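Local coordinates for penicillin-binding protein 1A (Mycobacterium tuberculosis, PDB 5CXW), which cross-links peptidoglycan through its penicillin-sensitive transpeptidase domain, the part crystallised here with penicillin V, while the full-length enzyme also polymerises glycan strands, at residues D59-I67 with Y78-A89; T220-H228 with G254-D264. All blocks are in the same frame, centred on the assembly; numbering follows the deposited sequence. Where two conformers were deposited one is given.

Contact 1: D59-I67 with Y78-A89; sequences DMRAAVVSI and YGGDNANGFDFA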
ATOM      1  N   ASP A  59      17.255 -14.339   6.858  1.00 27.61           N
ATOM      2  CA  ASP A  59      17.379 -13.069   6.137  1.00 26.56           C
ATOM      3  C   ASP A  59      16.030 -12.480   5.646  1.00 23.97           C
ATOM      4  O   ASP A  59      15.972 -11.333   5.198  1.00 22.20           O
ATOM      5  CB  ASP A  59      18.299 -13.267   4.899  1.00 28.12           C
ATOM      6  CG  ASP A  59      19.743 -13.597   5.260  1.00 31.04           C
ATOM      7  OD1 ASP A  59      20.171 -13.291   6.382  1.00 33.15           O
ATOM      8  OD2 ASP A  59      20.447 -14.196   4.404  1.00 34.62           O
ATOM      9  N   MET A  60      14.957 -13.257   5.724  1.00 22.84           N
ATOM     10  CA  MET A  60      13.645 -12.742   5.329  1.00 21.74           C
ATOM     11  C   MET A  60      13.196 -11.656   6.283  1.00 20.73           C
ATOM     12  O   MET A  60      13.425 -11.725   7.516  1.00 20.65           O
ATOM     13  CB  MET A  60      12.620 -13.868   5.328  1.00 22.16           C
ATOM     14  CG  MET A  60      11.329 -13.488   4.654  1.00 21.62           C
ATOM     15  SD  MET A  60      10.252 -14.869   4.348  1.00 22.70           S
ATOM     16  CE  MET A  60      11.277 -15.876   3.253  1.00 23.20           C
ATOM     17  N   ARG A  61      12.542 -10.643   5.725  1.00 19.22           N
ATOM     18  CA  ARG A  61      12.021  -9.521   6.505  1.00 19.08           C
ATOM     19  C   ARG A  61      10.594  -9.242   6.085  1.00 17.66           C
ATOM     20  O   ARG A  61      10.166  -9.588   4.963  1.00 16.94           O
ATOM     21  CB  ARG A  61      12.878  -8.284   6.289  1.00 19.64           C
ATOM     22  CG  ARG A  61      14.340  -8.440   6.765  1.00 21.17           C
ATOM     23  CD  ARG A  61      14.398  -8.353   8.271  1.00 22.43           C
ATOM     24  NE  ARG A  61      15.787  -8.443   8.735  1.00 24.16           N
ATOM     25  CZ  ARG A  61      16.475  -9.559   8.884  1.00 25.29           C
ATOM     26  NH1 ARG A  61      15.945 -10.773   8.588  1.00 25.87           N
ATOM     27  NH2 ARG A  61      17.735  -9.477   9.312  1.00 26.33           N
ATOM     28  N   ALA A  62       9.847  -8.609   6.986  1.00 17.42           N
ATOM     29  CA  ALA A  62       8.492  -8.122   6.658  1.00 16.56           C
ATOM     30  C   ALA A  62       8.261  -6.733   7.219  1.00 15.90           C
ATOM     31  O   ALA A  62       8.943  -6.306   8.162  1.00 17.39           O
ATOM     32  CB  ALA A  62       7.419  -9.084   7.189  1.00 16.80           C
ATOM     33  N   ALA A  63       7.315  -6.017   6.647  1.00 14.42           N
ATOM     34  CA  ALA A  63       6.834  -4.776   7.212  1.00 13.99           C
ATOM     35  C   ALA A  63       5.323  -4.684   7.039  1.00 13.28           C
ATOM     36  O   ALA A  63       4.798  -5.123   5.988  1.00 12.65           O
ATOM     37  CB  ALA A  63       7.515  -3.602   6.543  1.00 13.95           C
ATOM     38  N   VAL A  64       4.638  -4.141   8.061  1.00 13.12           N
ATOM     39  CA  VAL A  64       3.179  -4.011   8.069  1.00 12.88           C
ATOM     40  C   VAL A  64       2.810  -2.639   8.610  1.00 12.67           C
ATOM     41  O   VAL A  64       3.298  -2.218   9.660  1.00 12.94           O
ATOM     42  CB  VAL A  64       2.526  -5.036   9.004  1.00 13.27           C
ATOM     43  CG1 VAL A  64       1.009  -4.976   8.918  1.00 13.30           C
ATOM     44  CG2 VAL A  64       2.987  -6.458   8.703  1.00 13.79           C
ATOM     45  N   VAL A  65       1.982  -1.909   7.893  1.00 12.33           N
ATOM     46  CA  VAL A  65       1.420  -0.650   8.389  1.00 12.35           C
ATOM     47  C   VAL A  65      -0.083  -0.639   8.169  1.00 12.42           C
ATOM     48  O   VAL A  65      -0.545  -0.950   7.061  1.00 11.68           O
ATOM     49  CB  VAL A  65       2.047   0.557   7.674  1.00 12.53           C
ATOM     50  CG1 VAL A  65       1.466   1.861   8.252  1.00 12.71           C
ATOM     51  CG2 VAL A  65       3.541   0.532   7.853  1.00 12.88           C
ATOM     52  N   SER A  66      -0.847  -0.339   9.242  1.00 12.60           N
ATOM     53  CA  SER A  66      -2.267  -0.238   9.166  1.00 12.86           C
ATOM     54  C   SER A  66      -2.678   1.180   9.554  1.00 12.90           C
ATOM     55  O   SER A  66      -2.232   1.677  10.648  1.00 13.50           O
ATOM     56  CB  SER A  66      -2.918  -1.201  10.153  1.00 13.46           C
ATOM     57  OG  SER A  66      -2.586  -2.562   9.863  1.00 14.66           O
ATOM     58  N   ILE A  67      -3.501   1.799   8.712  1.00 12.50           N
ATOM     59  CA  ILE A  67      -3.969   3.165   8.909  1.00 12.85           C
ATOM     60  C   ILE A  67      -5.498   3.234   8.912  1.00 12.97           C
ATOM     61  O   ILE A  67      -6.179   2.550   8.121  1.00 12.91           O
ATOM     62  CB  ILE A  67      -3.403   4.045   7.786  1.00 13.05           C
ATOM     63  CG1 ILE A  67      -1.895   4.276   8.084  1.00 13.81           C
ATOM     64  CG2 ILE A  67      -4.091   5.410   7.724  1.00 13.01           C
ATOM     65  CD1 ILE A  67      -1.129   4.921   6.988  1.00 14.65           C
ATOM     66  N   TYR A  78       4.679  -2.396  12.122  1.00 15.97           N
ATOM     67  CA  TYR A  78       5.725  -3.325  12.296  1.00 16.94           C
ATOM     68  C   TYR A  78       6.782  -3.003  11.249  1.00 16.98           C
ATOM     69  O   TYR A  78       6.555  -3.217  10.045  1.00 16.18           O
ATOM     70  CB  TYR A  78       5.200  -4.764  12.125  1.00 17.50           C
ATOM     71  CG  TYR A  78       6.342  -5.776  12.303  1.00 18.80           C
ATOM     72  CD1 TYR A  78       6.729  -6.243  13.557  1.00 20.47           C
ATOM     73  CD2 TYR A  78       7.087  -6.186  11.208  1.00 18.80           C
ATOM     74  CE1 TYR A  78       7.797  -7.142  13.695  1.00 21.68           C
ATOM     75  CE2 TYR A  78       8.133  -7.058  11.332  1.00 20.51           C
ATOM     76  CZ  TYR A  78       8.492  -7.532  12.569  1.00 22.22           C
ATOM     77  OH  TYR A  78       9.568  -8.408  12.636  1.00 25.10           O
ATOM     78  N   GLY A  79       7.933  -2.520  11.676  1.00 17.85           N
ATOM     79  CA  GLY A  79       9.063  -2.314  10.736  1.00 18.70           C
ATOM     80  C   GLY A  79      10.228  -3.265  10.925  1.00 20.44           C
ATOM     81  O   GLY A  79      11.225  -3.155  10.221  1.00 20.81           O
ATOM     82  N   GLY A  80      10.110  -4.185  11.874  1.00 21.88           N
ATOM     83  CA  GLY A  80      11.223  -5.037  12.232  1.00 25.05           C
ATOM     84  C   GLY A  80      11.176  -5.361  13.716  1.00 28.12           C
ATOM     85  O   GLY A  80      10.429  -4.750  14.483  1.00 27.11           O
ATOM     86  N   ASP A  81      11.967  -6.342  14.129  0.50 30.11           N
ATOM     87  CA  ASP A  81      11.992  -6.729  15.554  0.50 33.05           C
ATOM     88  C   ASP A  81      13.158  -6.140  16.338  0.50 35.71           C
ATOM     89  O   ASP A  81      13.325  -6.482  17.503  0.50 37.31           O
ATOM     90  CB  ASP A  81      11.986  -8.253  15.709  0.50 33.60           C
ATOM     91  CG  ASP A  81      10.573  -8.834  15.732  0.50 32.90           C
ATOM     92  OD1 ASP A  81       9.876  -8.769  16.793  0.50 32.27           O
ATOM     93  OD2 ASP A  81      10.182  -9.379  14.679  0.50 32.20           O
ATOM     94  N   ASN A  82      13.944  -5.251  15.728  1.00 37.49           N
ATOM     95  CA  ASN A  82      15.095  -4.633  16.416  1.00 42.40           C
ATOM     96  C   ASN A  82      14.766  -3.137  16.609  1.00 44.13           C
ATOM     97  O   ASN A  82      14.749  -2.377  15.653  1.00 42.46           O
ATOM     98  CB  ASN A  82      16.390  -4.889  15.616  1.00 44.35           C
ATOM     99  CG  ASN A  82      17.672  -4.584  16.402  1.00 48.72           C
ATOM    100  OD1 ASN A  82      17.654  -3.897  17.430  1.00 51.04           O
ATOM    101  ND2 ASN A  82      18.807  -5.088  15.900  1.00 49.75           N
ATOM    102  N   ALA A  83      14.497  -2.747  17.867  1.00 45.80           N
ATOM    103  CA  ALA A  83      14.299  -1.341  18.275  1.00 47.39           C
ATOM    104  C   ALA A  83      15.376  -0.372  17.786  1.00 49.59           C
ATOM    105  O   ALA A  83      15.088   0.800  17.512  1.00 49.11           O
ATOM    106  CB  ALA A  83      14.239  -1.262  19.793  1.00 49.25           C
ATOM    107  N   ASN A  84      16.613  -0.882  17.742  1.00 52.05           N
ATOM    108  CA  ASN A  84      17.821  -0.151  17.348  1.00 53.20           C
ATOM    109  C   ASN A  84      18.314  -0.495  15.925  1.00 49.96           C
ATOM    110  O   ASN A  84      19.452  -0.165  15.561  1.00 53.71           O
ATOM    111  CB  ASN A  84      18.946  -0.482  18.352  1.00 55.43           C
ATOM    112  CG  ASN A  84      18.868   0.350  19.623  1.00 60.35           C
ATOM    113  OD1 ASN A  84      18.278  -0.065  20.634  1.00 62.34           O
ATOM    114  ND2 ASN A  84      19.484   1.533  19.585  1.00 62.86           N
ATOM    115  N   GLY A  85      17.489  -1.172  15.136  1.00 44.02           N
ATOM    116  CA  GLY A  85      17.883  -1.626  13.837  1.00 39.99           C
ATOM    117  C   GLY A  85      17.033  -0.906  12.776  1.00 35.45           C
ATOM    118  O   GLY A  85      16.438   0.144  12.982  1.00 34.25           O
ATOM    119  N   PHE A  86      17.032  -1.496  11.611  1.00 32.22           N
ATOM    120  CA  PHE A  86      16.538  -0.851  10.410  1.00 29.40           C
ATOM    121  C   PHE A  86      15.034  -0.930  10.438  1.00 26.13           C
ATOM    122  O   PHE A  86      14.493  -1.897  10.974  1.00 25.38           O
ATOM    123  CB  PHE A  86      17.111  -1.617   9.268  1.00 29.61           C
ATOM    124  CG  PHE A  86      16.887  -0.992   7.951  1.00 29.71           C
ATOM    125  CD1 PHE A  86      17.703   0.042   7.498  1.00 30.91           C
ATOM    126  CD2 PHE A  86      15.882  -1.448   7.144  1.00 28.81           C
ATOM    127  CE1 PHE A  86      17.476   0.629   6.256  1.00 30.34           C
ATOM    128  CE2 PHE A  86      15.678  -0.895   5.890  1.00 28.54           C
ATOM    129  CZ  PHE A  86      16.458   0.154   5.452  1.00 29.20           C
ATOM    130  N   ASP A  87      14.368   0.126   9.959  1.00 23.78           N
ATOM    131  CA  ASP A  87      12.903   0.181   9.914  1.00 21.65           C
ATOM    132  C   ASP A  87      12.469  -0.097   8.461  1.00 20.04           C
ATOM    133  O   ASP A  87      12.523   0.772   7.587  1.00 18.61           O
ATOM    134  CB  ASP A  87      12.366   1.526  10.404  1.00 20.94           C
ATOM    135  CG  ASP A  87      10.806   1.566  10.492  1.00 20.40           C
ATOM    136  OD1 ASP A  87      10.123   0.741   9.822  1.00 19.17           O
ATOM    137  OD2 ASP A  87      10.272   2.503  11.133  1.00 19.64           O
ATOM    138  N   PHE A  88      12.057  -1.327   8.206  1.00 20.19           N
ATOM    139  CA  PHE A  88      11.594  -1.721   6.844  1.00 19.70           C
ATOM    140  C   PHE A  88      10.270  -1.123   6.385  1.00 18.09           C
ATOM    141  O   PHE A  88       9.967  -1.217   5.184  1.00 17.31           O
ATOM    142  CB  PHE A  88      11.528  -3.217   6.649  1.00 21.29           C
ATOM    143  CG  PHE A  88      12.861  -3.796   6.315  1.00 24.89           C
ATOM    144  CD1 PHE A  88      13.348  -3.657   5.030  1.00 27.11           C
ATOM    145  CD2 PHE A  88      13.659  -4.281   7.311  1.00 28.43           C
ATOM    146  CE1 PHE A  88      14.628  -4.136   4.704  1.00 29.38           C
ATOM    147  CE2 PHE A  88      14.940  -4.768   7.002  1.00 31.03           C
ATOM    148  CZ  PHE A  88      15.387  -4.692   5.695  1.00 29.58           C
ATOM    149  N   ALA A  89       9.505  -0.532   7.310  1.00 16.99           N
ATOM    150  CA  ALA A  89       8.308   0.213   6.964  1.00 15.82           C
ATOM    151  C   ALA A  89       8.605   1.603   6.395  1.00 15.58           C
ATOM    152  O   ALA A  89       7.690   2.252   5.875  1.00 15.33           O
ATOM    153  CB  ALA A  89       7.362   0.354   8.176  1.00 15.73           C
TER
HETATM  154  O   HOH W   1      10.761  -9.114  10.053  1.00 33.43           O
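R61 lays its aliphatic stem over one face of the F88 ring: CB sits 4.3 Å from the ring centroid and 16° off the normal, a CH-pi contact. CG stands beside the backbone N (chi1 -63°) and touches F88 CE2 at 3.7 Å; the bend at chi2 then keeps CD near the same ring atom. The guanidinium is not stacked on the ring, since the two planes stand 89° apart; its NH1 is held by the carbonyls of M60 and P58. F86 directs CD2 at the centre of the opposite face. Further along, A63 CB meets F88 CB at 4.0 Å, and V65 CG2 meets A89 CB at 3.8 Å. On the other side of the strand Y78 packs beside V64, next to V49 of helix 39-53. The Y78 ring, its CG turned away from the backbone N, runs back along the strand and brings CE2, at its edge, to 3.4 Å from A62 O. A water joins Y78 OH to A62 N. V64 and Y78 form an antiparallel hydrogen-bonded pair, V64 N to Y78 O at 2.9 Å and Y78 N to V64 O at 2.8 Å. Direct polar attachment to this strand is thus concentrated where strand 74-78 ends; the returning loop meets it through apolar and aromatic contacts.

Contact 2: T220-H228 with G254-D264; sequences TLAASGIYH and GDQRIPKAVAD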
ATOM      1  N   THR A 220      -6.769   6.506   1.479  1.00  9.86           N
ATOM      2  CA  THR A 220      -7.473   7.551   0.781  1.00  9.93           C
ATOM      3  C   THR A 220      -8.571   6.948  -0.100  1.00  9.96           C
ATOM      4  O   THR A 220      -9.700   7.485  -0.186  1.00  9.94           O
ATOM      5  CB  THR A 220      -6.468   8.392  -0.040  1.00  9.82           C
ATOM      6  OG1 THR A 220      -5.547   9.020   0.859  1.00 10.68           O
ATOM      7  CG2 THR A 220      -7.132   9.449  -0.891  1.00 10.18           C
ATOM      8  N   LEU A 221      -8.237   5.837  -0.760  1.00  9.87           N
ATOM      9  CA  LEU A 221      -9.240   5.103  -1.525  1.00  9.99           C
ATOM     10  C   LEU A 221     -10.387   4.603  -0.631  1.00 10.29           C
ATOM     11  O   LEU A 221     -11.574   4.768  -0.984  1.00 10.28           O
ATOM     12  CB  LEU A 221      -8.612   3.976  -2.328  1.00 10.43           C
ATOM     13  CG  LEU A 221      -7.622   4.375  -3.412  1.00 10.71           C
ATOM     14  CD1 LEU A 221      -6.918   3.129  -3.922  1.00 11.14           C
ATOM     15  CD2 LEU A 221      -8.337   5.108  -4.526  1.00 10.98           C
ATOM     16  N   ALA A 222     -10.011   4.038   0.511  1.00 10.23           N
ATOM     17  CA  ALA A 222     -10.971   3.468   1.488  1.00 10.70           C
ATOM     18  C   ALA A 222     -11.921   4.538   2.011  1.00 11.13           C
ATOM     19  O   ALA A 222     -13.090   4.263   2.326  1.00 11.88           O
ATOM     20  CB  ALA A 222     -10.227   2.812   2.635  1.00 10.71           C
ATOM     21  N   ALA A 223     -11.404   5.767   2.059  1.00 11.09           N
ATOM     22  CA  ALA A 223     -12.210   6.954   2.528  1.00 11.84           C
ATOM     23  C   ALA A 223     -12.916   7.697   1.382  1.00 12.22           C
ATOM     24  O   ALA A 223     -13.249   8.892   1.521  1.00 12.58           O
ATOM     25  CB  ALA A 223     -11.321   7.874   3.311  1.00 11.90           C
ATOM     26  N   SER A 224     -13.114   7.016   0.237  1.00 11.81           N
ATOM     27  CA  SER A 224     -13.843   7.617  -0.889  1.00 12.17           C
ATOM     28  C   SER A 224     -13.130   8.861  -1.393  1.00 11.97           C
ATOM     29  O   SER A 224     -13.776   9.811  -1.786  1.00 12.13           O
ATOM     30  CB  SER A 224     -15.308   7.878  -0.540  1.00 13.47           C
ATOM     31  OG  SER A 224     -16.016   6.624  -0.480  1.00 13.30           O
ATOM     32  N   GLY A 225     -11.781   8.835  -1.338  1.00 11.40           N
ATOM     33  CA  GLY A 225     -10.947   9.865  -1.953  1.00 10.92           C
ATOM     34  C   GLY A 225     -10.471  10.942  -1.022  1.00 11.59           C
ATOM     35  O   GLY A 225      -9.785  11.861  -1.469  1.00 11.91           O
ATOM     36  N   ILE A 226     -10.789  10.821   0.267  1.00 11.70           N
ATOM     37  CA  ILE A 226     -10.383  11.820   1.289  1.00 12.38           C
ATOM     38  C   ILE A 226      -9.076  11.337   1.921  1.00 12.17           C
ATOM     39  O   ILE A 226      -9.008  10.224   2.419  1.00 11.53           O
ATOM     40  CB  ILE A 226     -11.458  12.052   2.331  1.00 13.50           C
ATOM     41  CG1 ILE A 226     -12.739  12.590   1.653  1.00 14.24           C
ATOM     42  CG2 ILE A 226     -10.944  12.999   3.412  1.00 13.69           C
ATOM     43  CD1 ILE A 226     -13.932  12.780   2.561  1.00 15.37           C
ATOM     44  N   TYR A 227      -8.048  12.203   1.828  1.00 12.17           N
ATOM     45  CA  TYR A 227      -6.739  11.997   2.333  1.00 12.86           C
ATOM     46  C   TYR A 227      -6.580  12.665   3.686  1.00 13.59           C
ATOM     47  O   TYR A 227      -7.039  13.826   3.903  1.00 13.66           O
ATOM     48  CB  TYR A 227      -5.709  12.611   1.351  1.00 13.22           C
ATOM     49  CG  TYR A 227      -4.320  12.760   1.908  1.00 14.77           C
ATOM     50  CD1 TYR A 227      -3.501  11.671   2.069  1.00 15.15           C
ATOM     51  CD2 TYR A 227      -3.858  13.989   2.358  1.00 16.28           C
ATOM     52  CE1 TYR A 227      -2.205  11.820   2.566  1.00 16.71           C
ATOM     53  CE2 TYR A 227      -2.576  14.124   2.861  1.00 18.20           C
ATOM     54  CZ  TYR A 227      -1.767  13.035   2.948  1.00 18.26           C
ATOM     55  OH  TYR A 227      -0.510  13.268   3.533  1.00 23.72           O
ATOM     56  N   HIS A 228      -5.903  11.931   4.609  1.00 13.78           N
ATOM     57  CA  HIS A 228      -5.439  12.471   5.899  1.00 15.15           C
ATOM     58  C   HIS A 228      -3.994  12.129   6.074  1.00 15.23           C
ATOM     59  O   HIS A 228      -3.628  10.979   5.935  1.00 14.66           O
ATOM     60  CB  HIS A 228      -6.244  11.919   7.099  1.00 15.67           C
ATOM     61  CG  HIS A 228      -7.732  12.083   7.018  1.00 16.31           C
ATOM     62  ND1 HIS A 228      -8.400  13.157   7.560  1.00 17.58           N
ATOM     63  CD2 HIS A 228      -8.689  11.292   6.479  1.00 16.16           C
ATOM     64  CE1 HIS A 228      -9.704  13.014   7.360  1.00 17.46           C
ATOM     65  NE2 HIS A 228      -9.897  11.887   6.714  1.00 17.39           N
ATOM     66  N   GLY A 254      -9.710  16.522   6.619  1.00 27.23           N
ATOM     67  CA  GLY A 254      -9.119  15.821   5.422  1.00 25.57           C
ATOM     68  C   GLY A 254      -9.161  16.639   4.128  1.00 25.36           C
ATOM     69  O   GLY A 254      -9.633  17.787   4.113  1.00 26.31           O
ATOM     70  N   ASP A 255      -8.644  16.078   3.045  1.00 21.74           N
ATOM     71  CA  ASP A 255      -8.562  16.745   1.759  1.00 20.65           C
ATOM     72  C   ASP A 255      -9.186  15.789   0.713  1.00 18.25           C
ATOM     73  O   ASP A 255      -8.767  14.650   0.596  1.00 16.00           O
ATOM     74  CB  ASP A 255      -7.062  17.029   1.467  1.00 23.28           C
ATOM     75  CG  ASP A 255      -6.812  17.858   0.222  1.00 27.19           C
ATOM     76  OD1 ASP A 255      -7.794  18.247  -0.456  1.00 31.83           O
ATOM     77  OD2 ASP A 255      -5.603  18.203  -0.071  1.00 29.80           O
ATOM     78  N   GLN A 256     -10.185  16.267  -0.047  1.00 15.43           N
ATOM     79  CA  GLN A 256     -10.775  15.464  -1.113  1.00 14.91           C
ATOM     80  C   GLN A 256      -9.811  15.381  -2.328  1.00 14.44           C
ATOM     81  O   GLN A 256      -9.969  16.095  -3.331  1.00 15.38           O
ATOM     82  CB  GLN A 256     -12.146  16.027  -1.514  1.00 14.74           C
ATOM     83  CG  GLN A 256     -12.924  15.130  -2.469  1.00 14.30           C
ATOM     84  CD  GLN A 256     -13.511  13.940  -1.768  1.00 13.87           C
ATOM     85  OE1 GLN A 256     -14.238  14.081  -0.782  1.00 14.27           O
ATOM     86  NE2 GLN A 256     -13.297  12.781  -2.300  1.00 13.27           N
ATOM     87  N   ARG A 257      -8.839  14.488  -2.248  1.00 13.19           N
ATOM     88  CA  ARG A 257      -7.791  14.413  -3.277  1.00 13.38           C
ATOM     89  C   ARG A 257      -8.201  13.690  -4.567  1.00 13.39           C
ATOM     90  O   ARG A 257      -7.683  14.004  -5.651  1.00 14.22           O
ATOM     91  CB  ARG A 257      -6.628  13.600  -2.702  1.00 13.68           C
ATOM     92  CG  ARG A 257      -5.870  14.335  -1.589  1.00 14.52           C
ATOM     93  CD  ARG A 257      -4.980  15.416  -2.175  1.00 15.40           C
ATOM     94  NE  ARG A 257      -4.070  16.035  -1.202  1.00 15.65           N
ATOM     95  CZ  ARG A 257      -2.883  15.574  -0.818  1.00 15.83           C
ATOM     96  NH1 ARG A 257      -2.387  14.453  -1.254  1.00 15.09           N
ATOM     97  NH2 ARG A 257      -2.165  16.289   0.056  1.00 16.37           N
ATOM     98  N   ILE A 258      -9.045  12.675  -4.443  1.00 12.54           N
ATOM     99  CA  ILE A 258      -9.512  11.868  -5.528  1.00 12.32           C
ATOM    100  C   ILE A 258     -11.057  11.949  -5.485  1.00 11.34           C
ATOM    101  O   ILE A 258     -11.643  11.890  -4.404  1.00 11.53           O
ATOM    102  CB  ILE A 258      -9.059  10.418  -5.341  1.00 12.60           C
ATOM    103  CG1 ILE A 258      -7.538  10.315  -5.285  1.00 14.02           C
ATOM    104  CG2 ILE A 258      -9.665   9.507  -6.391  1.00 12.19           C
ATOM    105  CD1 ILE A 258      -7.073   8.962  -4.833  1.00 14.77           C
ATOM    106  N   PRO A 259     -11.714  12.114  -6.637  1.00 10.81           N
ATOM    107  CA  PRO A 259     -13.175  12.212  -6.536  1.00 10.82           C
ATOM    108  C   PRO A 259     -13.780  10.914  -5.974  1.00 10.31           C
ATOM    109  O   PRO A 259     -13.287   9.796  -6.222  1.00  9.50           O
ATOM    110  CB  PRO A 259     -13.637  12.462  -7.979  1.00 11.22           C
ATOM    111  CG  PRO A 259     -12.385  12.971  -8.689  1.00 11.06           C
ATOM    112  CD  PRO A 259     -11.202  12.414  -7.977  1.00 10.69           C
ATOM    113  N   LYS A 260     -14.800  11.090  -5.141  1.00 10.70           N
ATOM    114  CA  LYS A 260     -15.504   9.959  -4.558  1.00 10.92           C
ATOM    115  C   LYS A 260     -15.883   8.913  -5.596  1.00 10.96           C
ATOM    116  O   LYS A 260     -15.736   7.703  -5.363  1.00 10.50           O
ATOM    117  CB  LYS A 260     -16.749  10.455  -3.832  1.00 12.10           C
ATOM    118  CG  LYS A 260     -17.688   9.317  -3.357  1.00 13.32           C
ATOM    119  CD  LYS A 260     -18.758   9.796  -2.420  1.00 14.43           C
ATOM    120  CE  LYS A 260     -19.760   8.722  -2.015  1.00 15.48           C
ATOM    121  NZ  LYS A 260     -19.161   7.540  -1.379  1.00 15.41           N
ATOM    122  N   ALA A 261     -16.457   9.361  -6.723  1.00 10.91           N
ATOM    123  CA  ALA A 261     -16.931   8.422  -7.744  1.00 10.70           C
ATOM    124  C   ALA A 261     -15.757   7.597  -8.295  1.00 10.36           C
ATOM    125  O   ALA A 261     -15.903   6.376  -8.539  1.00  9.65           O
ATOM    126  CB  ALA A 261     -17.696   9.102  -8.848  1.00 11.25           C
ATOM    127  N   VAL A 262     -14.607   8.244  -8.450  1.00 10.06           N
ATOM    128  CA  VAL A 262     -13.416   7.561  -8.891  1.00 10.05           C
ATOM    129  C   VAL A 262     -12.967   6.559  -7.852  1.00 10.02           C
ATOM    130  O   VAL A 262     -12.716   5.355  -8.180  1.00 10.26           O
ATOM    131  CB  VAL A 262     -12.290   8.575  -9.228  1.00 10.17           C
ATOM    132  CG1 VAL A 262     -10.965   7.856  -9.400  1.00 10.01           C
ATOM    133  CG2 VAL A 262     -12.643   9.333 -10.455  1.00 10.72           C
ATOM    134  N   ALA A 263     -12.797   7.000  -6.630  1.00 10.16           N
ATOM    135  CA  ALA A 263     -12.280   6.115  -5.597  1.00 10.47           C
ATOM    136  C   ALA A 263     -13.197   4.881  -5.423  1.00 10.24           C
ATOM    137  O   ALA A 263     -12.715   3.756  -5.266  1.00  9.66           O
ATOM    138  CB  ALA A 263     -12.201   6.845  -4.298  1.00 11.19           C
ATOM    139  N   ASP A 264     -14.502   5.088  -5.436  1.00 10.52           N
ATOM    140  CA  ASP A 264     -15.475   3.997  -5.206  1.00 10.93           C
ATOM    141  C   ASP A 264     -15.472   2.978  -6.377  1.00 10.97           C
ATOM    142  O   ASP A 264     -15.736   1.780  -6.174  1.00 11.19           O
ATOM    143  CB  ASP A 264     -16.860   4.568  -4.917  1.00 11.87           C
ATOM    144  CG  ASP A 264     -16.908   5.363  -3.560  1.00 12.38           C
ATOM    145  OD1 ASP A 264     -15.950   5.248  -2.713  1.00 12.59           O
ATOM    146  OD2 ASP A 264     -17.926   6.042  -3.357  1.00 13.80           O
TER
HETATM  147  O   HOH W   2     -14.072   3.577  -1.741  1.00 15.59           O
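S224 and G225, which end helix 211-222 in a Schellman motif, pack against K260, I258 and A263; the type I' turn from A223 to I226 leads on into a two-stranded antiparallel sheet of the transpeptidase domain.

Backbone bonds define the sheet. Y227 and D255 are a hydrogen-bonded pair, with Y227 N to D255 O at 2.8 Å and D255 N to Y227 O at 2.9 Å, and I226 faces Q256 as the non-hydrogen-bonded pair. Beyond it, I258 N bonds G225 O nearly straight (171°).

The Q256 amide extends this pairing. A bend at chi2 (75°) folds the side chain back, and NE2 gives to S224 O at 3.1 Å and to I258 O at 2.8 Å, both acceptors lying within a few degrees of the amide plane, which fixes the rotation of the group.

Charge and pi contacts hold one end. The R257 guanidinium lies flat over the CD2-CE2 side of the Y227 ring, an off-centre cation-pi stack with centres 4.2 Å apart and planes at 21°. D255 OD2, salt-bridged to NE, lies close to the guanidinium plane, which helps keep the group nearly parallel to the ring; NH1 also bonds Q175 O.

Apolar contacts line the helix side. I258 CD1 meets T220 CG2 at 4.0 Å and also L221 CD2, which in turn meets A263 CB at 4.2 Å; A263 CB packs on the S224-G225 backbone.

At the far end K260 NZ is salt-bridged to D264 OD2 and only weakly bonded to S224 OG. S224 OG donates to the syn lone pair of D264 OD1 at 2.6 Å, and a water that donates to this same oxygen also donates to L221 O.

Contact 1 and contact 2 lie on opposite sides of the chain's centre, each about 15 Å from it, with their own centres 28 Å apart; their nearest atoms approach to about 6 Å without touching. The five-stranded antiparallel sheet connects them indirectly: strand 60-67 of contact 1 pairs with 315-323, whose W320 meets F88, whereas L221 and A222 of contact 2 rest on Y311 of the next strand, 303-312. Neither contact belongs to the penicillin V pocket or includes S97, the probable acyl-ester nucleophile. Contact 2 is linked to that region through helix 100-109, which follows S97 in the chain and whose V105 and E109 touch L221 and I258.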